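LPXTG cell wall surface protein (Streptococcus gordonii, PDB 4IGB) is anchored to the cell wall and probably acts as a surface adhesin, the present chain covering its N-terminal N1 and N2 domains. Local coordinates at residues B[334-348]-B[363-376]. Sequence-based numbering, arbitrary orientation.
Sequences EMVQKFDERLDYKEL and YTIEKTGQTVTVKM
The side-chain amide of Gln370 is gripped from several sides. Its NE2 donates to Leu343 O at 3.0 Å, close to the plane of the amide. NE2 also donates to Phe339 O at 2.9 Å, but from above that carbonyl plane. One water donates to OE1 and accepts from Tyr345 N; another lies between OE1 and Asp344 OD1. The chain reaches these groups because it bends at chi2 (-67°). Gln370 sits in the type II' turn of the 363-376 hairpin and thus ties it to the type I turn from Asp340 to Leu343. Arg342 braces that second turn, holding Asp340 side-on with NE and NH2.

Beyond the turns, strands 334-338 and 371-376 pair antiparallel. Met335 exchanges two backbone bonds with Val374, and Gln337 two with Val372. Phe339 N continues the ladder to Gln370 O.

Val372 joins the strand ladder to strand 343-348. Its CG2 lies over the centre of one Tyr345 ring face, 3.9 Å from the centroid, and meets the Phe339 ring at its edge. Leu348 rests on the hairpin face and spans both its strands: CD2 touches Val374 CG2 at 3.7 Å, while CD1 meets Ile365 CD1 at 3.8 Å. On the Val336 face, Glu334 and Lys375 run side by side.

Both segments belong to the N2 domain, in the adhesin clan. Strand 333-338 lies between strands 371-376 and 409-417, while strand 343-352 crosses to pair with strand 389-397. Met335 and Gln337 pack against strands 310-317 and 389-397 of that opposing layer, as in a beta sandwich.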
ATOM      1  N   GLU B 334      -3.569  18.102  -8.799  1.00 14.00           N
ATOM      2  CA  GLU B 334      -2.647  19.159  -9.163  1.00 17.88           C
ATOM      3  C   GLU B 334      -1.577  18.593 -10.073  1.00 19.10           C
ATOM      4  O   GLU B 334      -1.297  17.393 -10.053  1.00 18.70           O
ATOM      5  CB  GLU B 334      -2.012  19.774  -7.909  1.00 21.84           C
ATOM      6  CG  GLU B 334      -3.024  20.148  -6.841  1.00 30.01           C
ATOM      7  CD  GLU B 334      -2.389  20.789  -5.605  1.00 48.12           C
ATOM      8  OE1 GLU B 334      -1.140  20.896  -5.549  1.00 30.31           O
ATOM      9  OE2 GLU B 334      -3.150  21.185  -4.685  1.00 41.58           O
ATOM     10  N   MET B 335      -0.997  19.465 -10.888  1.00 19.62           N
ATOM     11  CA  MET B 335       0.117  19.104 -11.735  1.00 19.02           C
ATOM     12  C   MET B 335       1.205  20.111 -11.429  1.00 25.45           C
ATOM     13  O   MET B 335       0.961  21.322 -11.449  1.00 16.93           O
ATOM     14  CB  MET B 335      -0.270  19.189 -13.213  1.00 18.17           C
ATOM     15  CG  MET B 335      -1.449  18.303 -13.593  1.00 19.32           C
ATOM     16  SD  MET B 335      -3.001  18.927 -12.943  1.00 21.86           S
ATOM     17  CE  MET B 335      -4.163  18.004 -13.983  1.00 16.57           C
ATOM     18  N   VAL B 336       2.394  19.600 -11.130  1.00 18.80           N
ATOM     19  CA  VAL B 336       3.511  20.420 -10.694  1.00 19.39           C
ATOM     20  C   VAL B 336       4.583  20.387 -11.759  1.00 20.06           C
ATOM     21  O   VAL B 336       5.113  19.320 -12.073  1.00 20.58           O
ATOM     22  CB  VAL B 336       4.148  19.871  -9.397  1.00 27.91           C
ATOM     23  CG1 VAL B 336       5.382  20.684  -9.028  1.00 22.46           C
ATOM     24  CG2 VAL B 336       3.156  19.878  -8.249  1.00 18.64           C
ATOM     25  N   GLN B 337       4.889  21.552 -12.317  1.00 19.46           N
ATOM     26  CA  GLN B 337       6.005  21.705 -13.244  1.00 23.25           C
ATOM     27  C   GLN B 337       7.158  22.397 -12.528  1.00 30.05           C
ATOM     28  O   GLN B 337       6.950  23.180 -11.598  1.00 24.75           O
ATOM     29  CB  GLN B 337       5.600  22.573 -14.438  1.00 23.93           C
ATOM     30  CG  GLN B 337       5.454  21.843 -15.748  1.00 30.16           C
ATOM     31  CD  GLN B 337       6.763  21.300 -16.323  1.00 30.81           C
ATOM     32  OE1 GLN B 337       7.790  21.243 -15.645  1.00 30.97           O
ATOM     33  NE2 GLN B 337       6.719  20.893 -17.595  1.00 22.42           N
ATOM     34  N   LYS B 338       8.378  22.119 -12.960  1.00 22.36           N
ATOM     35  CA  LYS B 338       9.499  22.925 -12.501  1.00 25.56           C
ATOM     36  C   LYS B 338      10.456  23.085 -13.660  1.00 26.37           C
ATOM     37  O   LYS B 338      10.892  22.110 -14.259  1.00 25.54           O
ATOM     38  CB  LYS B 338      10.196  22.298 -11.290  1.00 27.60           C
ATOM     39  CG  LYS B 338      11.321  23.167 -10.731  1.00 43.23           C
ATOM     40  CD  LYS B 338      11.984  22.524  -9.514  1.00 45.98           C
ATOM     41  CE  LYS B 338      13.157  23.359  -9.015  1.00 57.50           C
ATOM     42  NZ  LYS B 338      14.095  22.533  -8.192  1.00 60.22           N
ATOM     43  N   PHE B 339      10.764  24.326 -13.993  1.00 26.30           N
ATOM     44  CA  PHE B 339      11.518  24.590 -15.210  1.00 24.12           C
ATOM     45  C   PHE B 339      12.986  24.830 -14.961  1.00 25.11           C
ATOM     46  O   PHE B 339      13.359  25.549 -14.037  1.00 21.58           O
ATOM     47  CB  PHE B 339      10.913  25.788 -15.939  1.00 18.88           C
ATOM     48  CG  PHE B 339       9.493  25.558 -16.384  1.00 30.54           C
ATOM     49  CD1 PHE B 339       9.215  24.703 -17.443  1.00 26.34           C
ATOM     50  CD2 PHE B 339       8.437  26.183 -15.738  1.00 22.27           C
ATOM     51  CE1 PHE B 339       7.907  24.491 -17.852  1.00 26.21           C
ATOM     52  CE2 PHE B 339       7.138  25.973 -16.146  1.00 22.74           C
ATOM     53  CZ  PHE B 339       6.876  25.125 -17.207  1.00 17.80           C
ATOM     54  N   ASP B 340      13.817  24.222 -15.799  1.00 25.63           N
ATOM     55  CA  ASP B 340      15.246  24.500 -15.788  1.00 27.94           C
ATOM     56  C   ASP B 340      15.466  26.016 -15.693  1.00 35.49           C
ATOM     57  O   ASP B 340      14.753  26.799 -16.330  1.00 25.88           O
ATOM     58  CB  ASP B 340      15.886  23.920 -17.053  1.00 24.72           C
ATOM     59  CG  ASP B 340      17.400  24.016 -17.046  1.00 37.18           C
ATOM     60  OD1 ASP B 340      18.069  22.964 -17.128  1.00 31.84           O
ATOM     61  OD2 ASP B 340      17.923  25.145 -16.986  1.00 36.67           O
ATOM     62  N   GLU B 341      16.448  26.422 -14.889  1.00 32.40           N
ATOM     63  CA  GLU B 341      16.719  27.841 -14.626  1.00 32.34           C
ATOM     64  C   GLU B 341      17.052  28.649 -15.877  1.00 28.20           C
ATOM     65  O   GLU B 341      16.969  29.881 -15.869  1.00 26.22           O
ATOM     66  CB  GLU B 341      17.838  27.992 -13.585  1.00 35.06           C
ATOM     67  CG  GLU B 341      17.332  27.736 -12.171  1.00 62.96           C
ATOM     68  CD  GLU B 341      18.440  27.526 -11.154  1.00 82.11           C
ATOM     69  OE1 GLU B 341      19.626  27.484 -11.558  1.00 79.87           O
ATOM     70  OE2 GLU B 341      18.113  27.398  -9.951  1.00 85.09           O
ATOM     71  N   ARG B 342      17.430  27.955 -16.946  1.00 20.90           N
ATOM     72  CA  ARG B 342      17.737  28.611 -18.213  1.00 26.03           C
ATOM     73  C   ARG B 342      16.474  28.963 -19.002  1.00 30.40           C
ATOM     74  O   ARG B 342      16.558  29.473 -20.127  1.00 24.95           O
ATOM     75  CB  ARG B 342      18.669  27.732 -19.049  1.00 30.70           C
ATOM     76  CG  ARG B 342      20.045  27.583 -18.421  1.00 29.34           C
ATOM     77  CD  ARG B 342      20.830  26.484 -19.085  1.00 27.81           C
ATOM     78  NE  ARG B 342      20.324  25.157 -18.751  1.00 23.95           N
ATOM     79  CZ  ARG B 342      20.903  24.039 -19.160  1.00 32.85           C
ATOM     80  NH1 ARG B 342      21.987  24.110 -19.917  1.00 33.42           N
ATOM     81  NH2 ARG B 342      20.408  22.859 -18.815  1.00 31.55           N
ATOM     82  N   LEU B 343      15.312  28.687 -18.409  1.00 22.12           N
ATOM     83  CA  LEU B 343      14.032  28.971 -19.046  1.00 31.10           C
ATOM     84  C   LEU B 343      13.226  29.985 -18.253  1.00 25.89           C
ATOM     85  O   LEU B 343      13.213  29.950 -17.022  1.00 27.23           O
ATOM     86  CB  LEU B 343      13.199  27.694 -19.170  1.00 23.92           C
ATOM     87  CG  LEU B 343      13.642  26.564 -20.098  1.00 26.16           C
ATOM     88  CD1 LEU B 343      12.647  25.393 -19.970  1.00 25.72           C
ATOM     89  CD2 LEU B 343      13.768  27.022 -21.558  1.00 17.41           C
ATOM     90  N   ASP B 344      12.550  30.882 -18.962  1.00 21.94           N
ATOM     91  CA  ASP B 344      11.517  31.706 -18.352  1.00 25.14           C
ATOM     92  C   ASP B 344      10.129  31.136 -18.687  1.00 27.70           C
ATOM     93  O   ASP B 344       9.800  30.929 -19.859  1.00 27.04           O
ATOM     94  CB  ASP B 344      11.590  33.144 -18.867  1.00 24.46           C
ATOM     95  CG  ASP B 344      12.877  33.853 -18.469  1.00 38.58           C
ATOM     96  OD1 ASP B 344      13.485  33.469 -17.441  1.00 27.93           O
ATOM     97  OD2 ASP B 344      13.274  34.793 -19.197  1.00 35.10           O
ATOM     98  N   TYR B 345       9.316  30.908 -17.663  1.00 26.44           N
ATOM     99  CA  TYR B 345       7.927  30.514 -17.857  1.00 27.39           C
ATOM    100  C   TYR B 345       7.125  31.674 -18.436  1.00 30.25           C
ATOM    101  O   TYR B 345       7.143  32.772 -17.890  1.00 31.49           O
ATOM    102  CB  TYR B 345       7.306  30.074 -16.530  1.00 24.81           C
ATOM    103  CG  TYR B 345       5.790  29.982 -16.565  1.00 31.60           C
ATOM    104  CD1 TYR B 345       5.151  28.941 -17.234  1.00 25.96           C
ATOM    105  CD2 TYR B 345       5.001  30.940 -15.939  1.00 27.41           C
ATOM    106  CE1 TYR B 345       3.762  28.857 -17.277  1.00 24.35           C
ATOM    107  CE2 TYR B 345       3.617  30.867 -15.974  1.00 26.88           C
ATOM    108  CZ  TYR B 345       3.002  29.820 -16.643  1.00 31.52           C
ATOM    109  OH  TYR B 345       1.627  29.747 -16.679  1.00 31.35           O
ATOM    110  N   LYS B 346       6.407  31.426 -19.526  1.00 24.44           N
ATOM    111  CA  LYS B 346       5.593  32.473 -20.153  1.00 36.72           C
ATOM    112  C   LYS B 346       4.104  32.385 -19.806  1.00 36.24           C
ATOM    113  O   LYS B 346       3.539  33.324 -19.245  1.00 33.78           O
ATOM    114  CB  LYS B 346       5.801  32.486 -21.670  1.00 30.44           C
ATOM    115  CG  LYS B 346       7.188  32.965 -22.059  1.00 39.16           C
ATOM    116  CD  LYS B 346       7.514  32.633 -23.505  1.00 59.91           C
ATOM    117  CE  LYS B 346       6.576  33.306 -24.506  1.00 70.15           C
ATOM    118  NZ  LYS B 346       7.096  33.093 -25.886  1.00 65.38           N
ATOM    119  N   GLU B 347       3.471  31.261 -20.132  1.00 32.99           N
ATOM    120  CA  GLU B 347       2.054  31.065 -19.838  1.00 29.12           C
ATOM    121  C   GLU B 347       1.716  29.625 -20.134  1.00 27.53           C
ATOM    122  O   GLU B 347       2.553  28.891 -20.653  1.00 25.84           O
ATOM    123  CB  GLU B 347       1.205  31.958 -20.737  1.00 26.44           C
ATOM    124  CG  GLU B 347       1.456  31.663 -22.200  1.00 35.64           C
ATOM    125  CD  GLU B 347       0.692  32.578 -23.136  1.00 44.83           C
ATOM    126  OE1 GLU B 347       1.091  33.745 -23.281  1.00 52.72           O
ATOM    127  OE2 GLU B 347      -0.300  32.126 -23.737  1.00 48.04           O
ATOM    128  N   LEU B 348       0.489  29.222 -19.822  1.00 24.00           N
ATOM    129  CA  LEU B 348       0.039  27.863 -20.125  1.00 26.54           C
ATOM    130  C   LEU B 348      -1.458  27.827 -20.398  1.00 28.63           C
ATOM    131  O   LEU B 348      -2.188  28.737 -20.007  1.00 25.34           O
ATOM    132  CB  LEU B 348       0.347  26.922 -18.954  1.00 20.81           C
ATOM    133  CG  LEU B 348      -0.414  27.210 -17.665  1.00 18.41           C
ATOM    134  CD1 LEU B 348      -1.845  26.684 -17.736  1.00 26.43           C
ATOM    135  CD2 LEU B 348       0.304  26.578 -16.487  1.00 22.48           C
ATOM    136  N   TYR B 363      -9.458  25.683 -13.107  1.00 25.33           N
ATOM    137  CA  TYR B 363      -8.173  25.492 -12.470  1.00 31.06           C
ATOM    138  C   TYR B 363      -7.605  26.816 -11.983  1.00 26.98           C
ATOM    139  O   TYR B 363      -8.065  27.892 -12.385  1.00 32.09           O
ATOM    140  CB  TYR B 363      -7.196  24.836 -13.449  1.00 19.32           C
ATOM    141  CG  TYR B 363      -6.819  25.714 -14.625  1.00 25.03           C
ATOM    142  CD1 TYR B 363      -5.714  26.559 -14.567  1.00 21.17           C
ATOM    143  CD2 TYR B 363      -7.565  25.690 -15.794  1.00 23.68           C
ATOM    144  CE1 TYR B 363      -5.365  27.357 -15.649  1.00 22.40           C
ATOM    145  CE2 TYR B 363      -7.229  26.481 -16.879  1.00 27.47           C
ATOM    146  CZ  TYR B 363      -6.129  27.309 -16.805  1.00 27.45           C
ATOM    147  OH  TYR B 363      -5.800  28.083 -17.893  1.00 24.32           O
ATOM    148  N   THR B 364      -6.605  26.724 -11.110  1.00 23.37           N
ATOM    149  CA  THR B 364      -5.824  27.891 -10.702  1.00 26.65           C
ATOM    150  C   THR B 364      -4.348  27.597 -10.901  1.00 33.97           C
ATOM    151  O   THR B 364      -3.938  26.438 -11.002  1.00 27.07           O
ATOM    152  CB  THR B 364      -6.034  28.251  -9.233  1.00 27.65           C
ATOM    153  OG1 THR B 364      -5.634  27.145  -8.413  1.00 27.48           O
ATOM    154  CG2 THR B 364      -7.490  28.583  -8.962  1.00 31.70           C
ATOM    155  N   ILE B 365      -3.554  28.658 -10.950  1.00 27.90           N
ATOM    156  CA  ILE B 365      -2.146  28.539 -11.259  1.00 27.50           C
ATOM    157  C   ILE B 365      -1.364  29.193 -10.143  1.00 36.24           C
ATOM    158  O   ILE B 365      -1.615  30.344  -9.785  1.00 33.88           O
ATOM    159  CB  ILE B 365      -1.788  29.258 -12.559  1.00 27.95           C
ATOM    160  CG1 ILE B 365      -2.454  28.586 -13.761  1.00 19.60           C
ATOM    161  CG2 ILE B 365      -0.282  29.294 -12.743  1.00 22.40           C
ATOM    162  CD1 ILE B 365      -2.187  29.325 -15.057  1.00 23.67           C
ATOM    163  N   GLU B 366      -0.427  28.448  -9.583  1.00 28.78           N
ATOM    164  CA  GLU B 366       0.432  28.968  -8.541  1.00 23.99           C
ATOM    165  C   GLU B 366       1.855  28.918  -9.052  1.00 36.88           C
ATOM    166  O   GLU B 366       2.318  27.868  -9.511  1.00 35.85           O
ATOM    167  CB  GLU B 366       0.289  28.129  -7.278  1.00 33.80           C
ATOM    168  CG  GLU B 366       1.327  28.454  -6.218  1.00 62.98           C
ATOM    169  CD  GLU B 366       1.132  27.645  -4.958  1.00 76.49           C
ATOM    170  OE1 GLU B 366      -0.020  27.555  -4.484  1.00 79.97           O
ATOM    171  OE2 GLU B 366       2.129  27.091  -4.455  1.00 75.60           O
ATOM    172  N   LYS B 367       2.541  30.054  -9.002  1.00 25.98           N
ATOM    173  CA  LYS B 367       3.933  30.106  -9.415  1.00 26.90           C
ATOM    174  C   LYS B 367       4.836  30.492  -8.245  1.00 36.56           C
ATOM    175  O   LYS B 367       4.612  31.508  -7.579  1.00 33.22           O
ATOM    176  CB  LYS B 367       4.123  31.091 -10.577  1.00 27.57           C
ATOM    177  CG  LYS B 367       5.541  31.116 -11.137  1.00 32.51           C
ATOM    178  CD  LYS B 367       5.664  32.057 -12.321  1.00 32.98           C
ATOM    179  CE  LYS B 367       7.073  32.034 -12.907  1.00 38.06           C
ATOM    180  NZ  LYS B 367       8.089  32.569 -11.939  1.00 37.50           N
ATOM    181  N   THR B 368       5.851  29.675  -7.995  1.00 29.79           N
ATOM    182  CA  THR B 368       6.890  30.031  -7.041  1.00 29.03           C
ATOM    183  C   THR B 368       8.249  29.830  -7.690  1.00 35.71           C
ATOM    184  O   THR B 368       8.711  28.700  -7.830  1.00 31.15           O
ATOM    185  CB  THR B 368       6.815  29.188  -5.759  1.00 38.65           C
ATOM    186  OG1 THR B 368       5.496  29.270  -5.209  1.00 41.13           O
ATOM    187  CG2 THR B 368       7.809  29.705  -4.734  1.00 42.09           C
ATOM    188  N   GLY B 369       8.886  30.929  -8.090  1.00 33.46           N
ATOM    189  CA  GLY B 369      10.154  30.848  -8.787  1.00 30.07           C
ATOM    190  C   GLY B 369       9.998  30.096 -10.096  1.00 32.17           C
ATOM    191  O   GLY B 369       9.180  30.471 -10.937  1.00 29.42           O
ATOM    192  N   GLN B 370      10.779  29.033 -10.254  1.00 24.22           N
ATOM    193  CA  GLN B 370      10.711  28.161 -11.423  1.00 24.83           C
ATOM    194  C   GLN B 370       9.623  27.072 -11.338  1.00 31.44           C
ATOM    195  O   GLN B 370       9.400  26.333 -12.297  1.00 24.01           O
ATOM    196  CB  GLN B 370      12.079  27.521 -11.669  1.00 29.46           C
ATOM    197  CG  GLN B 370      13.157  28.535 -12.082  1.00 24.25           C
ATOM    198  CD  GLN B 370      12.891  29.133 -13.458  1.00 28.39           C
ATOM    199  OE1 GLN B 370      12.362  30.240 -13.573  1.00 25.80           O
ATOM    200  NE2 GLN B 370      13.268  28.409 -14.503  1.00 21.97           N
ATOM    201  N   THR B 371       8.943  26.967 -10.199  1.00 28.71           N
ATOM    202  CA  THR B 371       7.869  25.981 -10.070  1.00 28.07           C
ATOM    203  C   THR B 371       6.504  26.554 -10.424  1.00 27.99           C
ATOM    204  O   THR B 371       6.108  27.588  -9.903  1.00 24.22           O
ATOM    205  CB  THR B 371       7.802  25.405  -8.659  1.00 21.27           C
ATOM    206  OG1 THR B 371       9.027  24.730  -8.377  1.00 25.23           O
ATOM    207  CG2 THR B 371       6.641  24.419  -8.536  1.00 20.21           C
ATOM    208  N   VAL B 372       5.786  25.869 -11.311  1.00 22.43           N
ATOM    209  CA  VAL B 372       4.433  26.281 -11.670  1.00 23.04           C
ATOM    210  C   VAL B 372       3.437  25.153 -11.431  1.00 26.64           C
ATOM    211  O   VAL B 372       3.587  24.052 -11.970  1.00 24.90           O
ATOM    212  CB  VAL B 372       4.343  26.746 -13.130  1.00 25.22           C
ATOM    213  CG1 VAL B 372       2.879  27.011 -13.510  1.00 24.76           C
ATOM    214  CG2 VAL B 372       5.183  27.993 -13.326  1.00 26.04           C
ATOM    215  N   THR B 373       2.427  25.428 -10.616  1.00 17.53           N
ATOM    216  CA  THR B 373       1.507  24.386 -10.179  1.00 26.60           C
ATOM    217  C   THR B 373       0.086  24.666 -10.634  1.00 27.37           C
ATOM    218  O   THR B 373      -0.462  25.731 -10.374  1.00 26.07           O
ATOM    219  CB  THR B 373       1.535  24.219  -8.652  1.00 28.11           C
ATOM    220  OG1 THR B 373       2.838  23.784  -8.255  1.00 27.84           O
ATOM    221  CG2 THR B 373       0.501  23.192  -8.188  1.00 20.26           C
ATOM    222  N   VAL B 374      -0.504  23.703 -11.326  1.00 24.80           N
ATOM    223  CA  VAL B 374      -1.902  23.811 -11.708  1.00 22.68           C
ATOM    224  C   VAL B 374      -2.756  22.985 -10.759  1.00 21.50           C
ATOM    225  O   VAL B 374      -2.478  21.812 -10.532  1.00 19.40           O
ATOM    226  CB  VAL B 374      -2.137  23.347 -13.149  1.00 21.50           C
ATOM    227  CG1 VAL B 374      -3.638  23.306 -13.447  1.00 23.41           C
ATOM    228  CG2 VAL B 374      -1.401  24.257 -14.108  1.00 20.40           C
ATOM    229  N   LYS B 375      -3.793  23.610 -10.208  1.00 19.60           N
ATOM    230  CA  LYS B 375      -4.695  22.948  -9.275  1.00 21.31           C
ATOM    231  C   LYS B 375      -6.094  22.995  -9.844  1.00 28.63           C
ATOM    232  O   LYS B 375      -6.626  24.085 -10.089  1.00 24.50           O
ATOM    233  CB  LYS B 375      -4.685  23.663  -7.917  1.00 20.51           C
ATOM    234  CG  LYS B 375      -3.290  23.905  -7.348  1.00 28.27           C
ATOM    235  CD  LYS B 375      -3.350  24.591  -5.984  1.00 39.99           C
ATOM    236  CE  LYS B 375      -1.950  24.950  -5.481  1.00 46.77           C
ATOM    237  NZ  LYS B 375      -1.936  25.213  -4.011  1.00 50.72           N
ATOM    238  N   MET B 376      -6.689  21.826 -10.066  1.00 23.77           N
ATOM    239  CA  MET B 376      -8.070  21.768 -10.527  1.00 29.63           C
ATOM    240  C   MET B 376      -8.929  22.242  -9.375  1.00 24.28           C
ATOM    241  O   MET B 376      -8.619  21.958  -8.228  1.00 23.83           O
ATOM    242  CB  MET B 376      -8.455  20.350 -10.957  1.00 25.76           C
ATOM    243  CG  MET B 376      -7.436  19.697 -11.878  1.00 17.65           C
ATOM    244  SD  MET B 376      -6.956  20.753 -13.275  1.00 21.42           S
ATOM    245  CE  MET B 376      -8.497  20.875 -14.203  1.00 20.24           C
TER
HETATM  246  O   HOH W   1       1.814  22.828 -13.570  1.00 20.16           O
HETATM  247  O   HOH W   2      13.391  32.496 -14.965  1.00 27.50           O
HETATM  248  O   HOH W   3      10.172  31.299 -14.974  1.00 23.72           O
HETATM  249  O   HOH W   4      -4.000  30.131 -17.941  1.00 25.76           O